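Local coordinates for uncharacterized protein (Nostoc punctiforme, PDB 2QDR), which is of unknown function but has a cupin-type double-stranded beta-helix fold and is a putative dioxygenase, at residues W27-S38 and F282-S290. Sequence-based numbering, arbitrary orientation.
Sequences WGGDGRGRMNLS and FVRVDRDLS
A glycine-rich N-terminal loop of this cupin-clan, double-stranded beta-helix protein packs here on the end of strand 279-285 and the turn after it. W27 and R287 form a cation-pi stack. The R287 guanidinium lies almost flat on one face of the indole, with centres 4.1 Å apart and planes at 17°. R287 is extended from CG to NE, with CG anti to the backbone N (chi1 -178°), and this carries the chain obliquely across the ring face, with CD over the six-membered ring and the guanidinium near CE3 and CZ3. Its CD sits 3.5 Å from the centroid of the six-membered W27 ring, a CH-pi contact. G29 N lies over the opposite face, offset toward the rim. R287 NH1 also hydrogen-bonds to the carbonyl O of P237, and S181 of a second subunit packs on W27.

At the indole edge, W27 NE1 makes two weak hydrogen bonds, to D286 OD1 at 3.2 Å and to D286 O at 3.4 Å. The carboxylate stands steeply to the ring, 77° between planes. D286 OD1 has a stronger partner in the backbone N of N239. An alanine in place of W27 would probably leave the R287 guanidinium without its flat support and open a gap beside D286.

Further along the loop, selenomethionine M35 and L37 pack on R284 and D286. The buried R284 guanidinium forms salt bridges from NH2 to E241 and from NH1 to E114, and NH1 also hydrogen-bonds to N161 OD1. Thus the loop meets a residue that links strand 279-285 to strands 240-245 and 113-117. M35 runs past R284 in the opposite direction, with its SE 3.8 Å from R284 CG. L37 CD2 lies over one face of the R284 guanidinium, 4.1 Å from NH2, while L37 CD1 approaches R284 O at 3.9 Å.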
loop_
_atom_site.group_PDB
_atom_site.type_symbol
_atom_site.label_atom_id
_atom_site.label_comp_id
_atom_site.label_asym_id
_atom_site.label_seq_id
_atom_site.Cartn_x
_atom_site.Cartn_y
_atom_site.Cartn_z
ATOM N N TRP A 27 -25.840 19.327 -18.047
ATOM C CA TRP A 27 -24.874 18.419 -18.700
ATOM C C TRP A 27 -25.397 17.031 -19.086
ATOM O O TRP A 27 -24.703 16.328 -19.790
ATOM C CB TRP A 27 -23.625 18.243 -17.810
ATOM C CG TRP A 27 -23.894 17.688 -16.430
ATOM C CD1 TRP A 27 -24.113 18.404 -15.286
ATOM C CD2 TRP A 27 -23.987 16.310 -16.060
ATOM N NE1 TRP A 27 -24.325 17.560 -14.233
ATOM C CE2 TRP A 27 -24.256 16.269 -14.673
ATOM C CE3 TRP A 27 -23.855 15.105 -16.762
ATOM C CZ2 TRP A 27 -24.405 15.068 -13.968
ATOM C CZ3 TRP A 27 -24.005 13.908 -16.063
ATOM C CH2 TRP A 27 -24.274 13.902 -14.676
ATOM N N GLY A 28 -26.598 16.649 -18.653
ATOM C CA GLY A 28 -27.185 15.333 -18.948
ATOM C C GLY A 28 -27.464 14.436 -17.741
ATOM O O GLY A 28 -27.586 13.223 -17.904
ATOM N N GLY A 29 -27.578 15.004 -16.538
ATOM C CA GLY A 29 -27.876 14.227 -15.339
ATOM C C GLY A 29 -29.370 13.940 -15.259
ATOM O O GLY A 29 -30.167 14.488 -16.038
ATOM N N ASP A 30 -29.748 13.098 -14.298
ATOM C CA ASP A 30 -31.164 12.693 -14.093
ATOM C C ASP A 30 -31.962 13.513 -13.037
ATOM O O ASP A 30 -33.091 13.157 -12.709
ATOM C CB ASP A 30 -31.251 11.158 -13.829
ATOM C CG ASP A 30 -30.365 10.668 -12.667
ATOM O OD1 ASP A 30 -29.856 11.479 -11.852
ATOM O OD2 ASP A 30 -30.180 9.431 -12.586
ATOM N N GLY A 31 -31.384 14.600 -12.519
ATOM C CA GLY A 31 -32.061 15.453 -11.527
ATOM C C GLY A 31 -32.269 14.920 -10.114
ATOM O O GLY A 31 -32.917 15.587 -9.299
ATOM N N ARG A 32 -31.721 13.737 -9.817
ATOM C CA ARG A 32 -31.824 13.109 -8.495
ATOM C C ARG A 32 -30.998 13.892 -7.469
ATOM O O ARG A 32 -31.286 13.831 -6.267
ATOM C CB ARG A 32 -31.330 11.659 -8.535
ATOM C CG ARG A 32 -32.076 10.737 -9.499
ATOM C CD ARG A 32 -31.360 9.411 -9.686
ATOM N NE ARG A 32 -31.333 8.555 -8.505
ATOM C CZ ARG A 32 -30.710 7.373 -8.433
ATOM N NH1 ARG A 32 -30.013 6.883 -9.464
ATOM N NH2 ARG A 32 -30.767 6.671 -7.305
ATOM N N GLY A 33 -29.961 14.590 -7.948
ATOM C CA GLY A 33 -29.107 15.433 -7.118
ATOM C C GLY A 33 -29.885 16.532 -6.413
ATOM O O GLY A 33 -29.476 16.946 -5.334
ATOM N N ARG A 34 -30.969 17.024 -7.041
ATOM C CA ARG A 34 -31.865 18.040 -6.466
ATOM C C ARG A 34 -31.171 19.363 -6.087
ATOM O O ARG A 34 -31.634 20.079 -5.204
ATOM C CB ARG A 34 -32.548 17.407 -5.222
ATOM C CG ARG A 34 -33.407 16.112 -5.437
ATOM C CD ARG A 34 -34.884 16.404 -5.623
ATOM N NE ARG A 34 -35.414 17.046 -4.410
ATOM C CZ ARG A 34 -36.651 17.522 -4.239
ATOM N NH1 ARG A 34 -37.581 17.437 -5.199
ATOM N NH2 ARG A 34 -36.968 18.094 -3.072
HETATM N N MSE A 35 -30.088 19.693 -6.783
HETATM C CA MSE A 35 -29.282 20.883 -6.502
HETATM C C MSE A 35 -29.780 22.069 -7.333
HETATM O O MSE A 35 -29.817 23.201 -6.848
HETATM C CB MSE A 35 -27.818 20.558 -6.826
HETATM C CG MSE A 35 -26.859 21.038 -5.801
HETATM SE SE MSE A 35 -25.013 20.567 -6.205
HETATM C CE MSE A 35 -24.510 20.027 -4.562
ATOM N N ASN A 36 -30.142 21.798 -8.585
ATOM C CA ASN A 36 -30.638 22.803 -9.526
ATOM C C ASN A 36 -29.637 23.932 -9.850
ATOM O O ASN A 36 -30.015 25.079 -10.004
ATOM C CB ASN A 36 -32.034 23.342 -9.081
ATOM C CG ASN A 36 -33.154 22.313 -9.257
ATOM O OD1 ASN A 36 -33.376 21.798 -10.360
ATOM N ND2 ASN A 36 -33.913 22.080 -8.196
ATOM N N LEU A 37 -28.353 23.580 -9.979
ATOM C CA LEU A 37 -27.288 24.548 -10.351
ATOM C C LEU A 37 -27.303 24.944 -11.830
ATOM O O LEU A 37 -26.592 25.870 -12.228
ATOM C CB LEU A 37 -25.888 24.010 -10.035
ATOM C CG LEU A 37 -25.447 23.896 -8.586
ATOM C CD1 LEU A 37 -24.077 23.234 -8.530
ATOM C CD2 LEU A 37 -25.408 25.267 -7.901
ATOM N N SER A 38 -28.069 24.220 -12.642
ATOM C CA SER A 38 -28.188 24.468 -14.066
ATOM C C SER A 38 -28.906 25.758 -14.399
ATOM O O SER A 38 -29.773 26.188 -13.646
ATOM C CB SER A 38 -29.002 23.332 -14.675
ATOM O OG SER A 38 -28.455 22.076 -14.316
ATOM N N PHE A 282 -15.053 26.985 -0.409
ATOM C CA PHE A 282 -16.292 26.223 -0.286
ATOM C C PHE A 282 -16.684 25.945 -1.724
ATOM O O PHE A 282 -16.797 26.889 -2.507
ATOM C CB PHE A 282 -17.388 27.021 0.411
ATOM C CG PHE A 282 -18.725 26.324 0.472
ATOM C CD1 PHE A 282 -19.048 25.500 1.538
ATOM C CD2 PHE A 282 -19.686 26.529 -0.521
ATOM C CE1 PHE A 282 -20.300 24.870 1.607
ATOM C CE2 PHE A 282 -20.938 25.907 -0.454
ATOM C CZ PHE A 282 -21.240 25.073 0.609
ATOM N N VAL A 283 -16.861 24.675 -2.083
ATOM C CA VAL A 283 -17.198 24.299 -3.455
ATOM C C VAL A 283 -18.406 23.391 -3.487
ATOM O O VAL A 283 -18.598 22.588 -2.575
ATOM C CB VAL A 283 -16.024 23.559 -4.128
ATOM C CG1 VAL A 283 -16.320 23.291 -5.614
ATOM C CG2 VAL A 283 -14.749 24.362 -3.983
ATOM N N ARG A 284 -19.192 23.500 -4.554
ATOM C CA ARG A 284 -20.375 22.685 -4.725
ATOM C C ARG A 284 -20.477 22.311 -6.223
ATOM O O ARG A 284 -20.473 23.192 -7.074
ATOM C CB ARG A 284 -21.555 23.461 -4.147
ATOM C CG ARG A 284 -22.770 22.648 -3.930
ATOM C CD ARG A 284 -23.692 23.218 -2.858
ATOM N NE ARG A 284 -24.388 24.453 -3.208
ATOM C CZ ARG A 284 -25.649 24.555 -3.636
ATOM N NH1 ARG A 284 -26.434 23.496 -3.803
ATOM N NH2 ARG A 284 -26.155 25.750 -3.893
ATOM N N VAL A 285 -20.515 21.005 -6.526
ATOM C CA VAL A 285 -20.542 20.452 -7.902
ATOM C C VAL A 285 -21.645 19.414 -8.068
ATOM O O VAL A 285 -21.762 18.533 -7.229
ATOM C CB VAL A 285 -19.155 19.811 -8.244
ATOM C CG1 VAL A 285 -19.143 19.154 -9.616
ATOM C CG2 VAL A 285 -18.052 20.843 -8.178
ATOM N N ASP A 286 -22.397 19.472 -9.175
ATOM C CA ASP A 286 -23.543 18.549 -9.414
ATOM C C ASP A 286 -23.238 17.317 -10.289
ATOM O O ASP A 286 -24.138 16.784 -10.943
ATOM C CB ASP A 286 -24.759 19.326 -9.982
ATOM C CG ASP A 286 -24.603 19.766 -11.453
ATOM O OD1 ASP A 286 -23.497 19.728 -12.033
ATOM O OD2 ASP A 286 -25.640 20.152 -12.040
ATOM N N ARG A 287 -21.993 16.846 -10.277
ATOM C CA ARG A 287 -21.604 15.679 -11.071
ATOM C C ARG A 287 -20.450 14.948 -10.416
ATOM O O ARG A 287 -19.632 15.566 -9.751
ATOM C CB ARG A 287 -21.204 16.096 -12.491
ATOM C CG ARG A 287 -20.824 14.918 -13.379
ATOM C CD ARG A 287 -20.639 15.278 -14.812
ATOM N NE ARG A 287 -20.490 14.059 -15.596
ATOM C CZ ARG A 287 -20.531 13.966 -16.927
ATOM N NH1 ARG A 287 -20.745 15.026 -17.701
ATOM N NH2 ARG A 287 -20.389 12.768 -17.492
ATOM N N ASP A 288 -20.400 13.630 -10.614
ATOM C CA ASP A 288 -19.344 12.786 -10.088
ATOM C C ASP A 288 -18.122 12.967 -10.970
ATOM O O ASP A 288 -18.132 12.541 -12.135
ATOM C CB ASP A 288 -19.792 11.322 -10.092
ATOM C CG ASP A 288 -18.750 10.363 -9.515
ATOM O OD1 ASP A 288 -17.715 10.790 -8.956
ATOM O OD2 ASP A 288 -18.974 9.146 -9.619
ATOM N N LEU A 289 -17.057 13.552 -10.418
ATOM C CA LEU A 289 -15.823 13.786 -11.183
ATOM C C LEU A 289 -14.784 12.653 -11.094
ATOM O O LEU A 289 -13.633 12.857 -11.480
ATOM C CB LEU A 289 -15.188 15.117 -10.765
ATOM C CG LEU A 289 -16.114 16.341 -10.729
ATOM C CD1 LEU A 289 -15.284 17.603 -10.479
ATOM C CD2 LEU A 289 -16.921 16.502 -11.997
ATOM N N SER A 290 -15.171 11.475 -10.603
ATOM C CA SER A 290 -14.257 10.332 -10.510
ATOM C C SER A 290 -14.150 9.604 -11.851
ATOM O O SER A 290 -13.152 8.936 -12.131
ATOM C CB SER A 290 -14.746 9.347 -9.456
ATOM O OG SER A 290 -16.011 8.826 -9.824
#